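Local coordinates for cytoplasmic protein (Cryptococcus neoformans var. grubii serotype A, PDB 7LPO) that probably hydrolyses steryl beta-glucosides, as a sterylglucosidase of glycoside hydrolase family 5, at residues A[195-201]-A[291-295]. Residues are numbered along the deposited sequence; the frame is centred on the assembly and turned at random.
Sequences PAMIWGT and LKKGP
Lys-293 reaches across to the turn at Ala-196 and donates a hydrogen bond from NZ to Ala-196 O (3.1 Å), arriving in the carbonyl plane on a lone pair with a C=O...N angle of 131°. Lys-293 CG stands anti to the backbone N (chi1 173°) and the chain runs on extended, which carries the ammonium group alongside the turn; Lys-293 CD also lies 3.6 Å from Ala-196 O. This is the looser side, where the end of the lysine meets partly exposed Pro-195 and Ala-196 at few points.

Packing is closer around buried Ile-198, Gly-200 and Thr-201, against the backbone of Lys-293. The CD2 branch of Leu-291 lies against the bare backbone of Gly-200, 3.6 Å from its C. Thr-201 turns CG2 to the other segment, 3.6 Å from Lys-293 O, while OG1 bonds back to Ile-198 O (2.8 Å), a carbonyl that also accepts from Thr-201 N. Ile-198 CD1 comes within 3.7 Å of Lys-293 O and also touches Gly-294 CA.

Met-460 of helix 456-461 touches Leu-291, and Gly-294 makes backbone hydrogen bonds with Trp-316. The contact joins a type II beta turn, Pro-195 to Ile-198, running into the 3-10 segment that starts at Ile-198, to the loop 291-293 leading into the short edge strand 294-295 of a three-stranded antiparallel sheet.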
loop_
_atom_site.group_PDB
_atom_site.type_symbol
_atom_site.label_atom_id
_atom_site.label_comp_id
_atom_site.label_asym_id
_atom_site.label_seq_id
_atom_site.Cartn_x
_atom_site.Cartn_y
_atom_site.Cartn_z
ATOM N N PRO A 195 11.671 13.770 11.173
ATOM C CA PRO A 195 10.298 14.167 11.517
ATOM C C PRO A 195 9.274 13.142 11.049
ATOM O O PRO A 195 9.406 12.530 9.987
ATOM C CB PRO A 195 10.117 15.516 10.804
ATOM C CG PRO A 195 11.495 16.034 10.595
ATOM C CD PRO A 195 12.378 14.816 10.411
ATOM N N ALA A 196 8.234 12.976 11.856
ATOM C CA ALA A 196 7.185 12.007 11.572
ATOM C C ALA A 196 6.587 12.207 10.187
ATOM O O ALA A 196 6.101 13.294 9.854
ATOM C CB ALA A 196 6.084 12.118 12.629
ATOM N N MET A 197 6.611 11.140 9.392
ATOM C CA MET A 197 5.906 11.066 8.116
ATOM C C MET A 197 6.416 12.081 7.106
ATOM O O MET A 197 5.740 12.359 6.106
ATOM C CB MET A 197 4.402 11.258 8.316
ATOM C CG MET A 197 3.699 10.134 9.082
ATOM S SD MET A 197 4.260 8.460 8.679
ATOM C CE MET A 197 3.097 7.968 7.465
ATOM N N ILE A 198 7.594 12.663 7.334
ATOM C CA ILE A 198 8.098 13.615 6.358
ATOM C C ILE A 198 8.532 12.905 5.083
ATOM O O ILE A 198 8.643 13.543 4.031
ATOM C CB ILE A 198 9.245 14.453 6.950
ATOM C CG1 ILE A 198 9.449 15.719 6.111
ATOM C CG2 ILE A 198 10.513 13.657 7.021
ATOM C CD1 ILE A 198 10.381 16.739 6.760
ATOM N N TRP A 199 8.752 11.588 5.139
ATOM C CA TRP A 199 9.217 10.872 3.956
ATOM C C TRP A 199 8.276 11.091 2.784
ATOM O O TRP A 199 8.709 11.078 1.619
ATOM C CB TRP A 199 9.364 9.376 4.264
ATOM C CG TRP A 199 8.058 8.673 4.490
ATOM C CD1 TRP A 199 7.475 8.388 5.693
ATOM C CD2 TRP A 199 7.177 8.164 3.488
ATOM N NE1 TRP A 199 6.273 7.737 5.497
ATOM C CE2 TRP A 199 6.072 7.590 4.151
ATOM C CE3 TRP A 199 7.213 8.135 2.088
ATOM C CZ2 TRP A 199 5.014 7.015 3.469
ATOM C CZ3 TRP A 199 6.159 7.552 1.412
ATOM C CH2 TRP A 199 5.078 6.999 2.105
ATOM N N GLY A 200 6.989 11.310 3.070
ATOM C CA GLY A 200 5.996 11.430 2.018
ATOM C C GLY A 200 6.115 12.709 1.211
ATOM O O GLY A 200 5.687 12.747 0.050
ATOM N N THR A 201 6.690 13.760 1.797
ATOM C CA THR A 201 6.904 15.010 1.069
ATOM C C THR A 201 7.929 14.874 -0.054
ATOM O O THR A 201 8.047 15.782 -0.890
ATOM C CB THR A 201 7.353 16.135 2.023
ATOM O OG1 THR A 201 8.678 15.884 2.519
ATOM C CG2 THR A 201 6.386 16.264 3.194
ATOM N N LEU A 291 -0.299 17.260 1.663
ATOM C CA LEU A 291 0.877 16.880 2.434
ATOM C C LEU A 291 1.953 17.954 2.299
ATOM O O LEU A 291 2.632 18.051 1.271
ATOM C CB LEU A 291 1.406 15.526 1.984
ATOM C CG LEU A 291 2.576 15.009 2.816
ATOM C CD1 LEU A 291 2.316 15.215 4.292
ATOM C CD2 LEU A 291 2.849 13.545 2.508
ATOM N N LYS A 292 2.097 18.764 3.343
ATOM C CA LYS A 292 3.213 19.687 3.478
ATOM C C LYS A 292 3.760 19.547 4.886
ATOM O O LYS A 292 3.003 19.615 5.858
ATOM C CB LYS A 292 2.798 21.132 3.220
ATOM C CG LYS A 292 2.010 21.328 1.943
ATOM C CD LYS A 292 1.566 22.769 1.805
ATOM C CE LYS A 292 0.059 22.863 1.671
ATOM N NZ LYS A 292 -0.359 24.166 1.093
ATOM N N LYS A 293 5.067 19.357 4.997
ATOM C CA LYS A 293 5.693 19.253 6.304
ATOM C C LYS A 293 7.184 19.476 6.139
ATOM O O LYS A 293 7.798 18.944 5.208
ATOM C CB LYS A 293 5.434 17.894 6.957
ATOM C CG LYS A 293 6.215 17.701 8.242
ATOM C CD LYS A 293 5.493 16.777 9.196
ATOM C CE LYS A 293 6.095 16.880 10.587
ATOM N NZ LYS A 293 5.558 15.847 11.503
ATOM N N GLY A 294 7.757 20.257 7.049
ATOM C CA GLY A 294 9.150 20.610 6.962
ATOM C C GLY A 294 9.379 21.606 5.846
ATOM O O GLY A 294 8.432 22.205 5.311
ATOM N N PRO A 295 10.646 21.798 5.471
ATOM C CA PRO A 295 10.958 22.760 4.401
ATOM C C PRO A 295 10.345 22.307 3.088
ATOM O O PRO A 295 10.569 21.183 2.639
ATOM C CB PRO A 295 12.492 22.759 4.340
ATOM C CG PRO A 295 12.953 22.008 5.578
ATOM C CD PRO A 295 11.837 21.072 5.944
#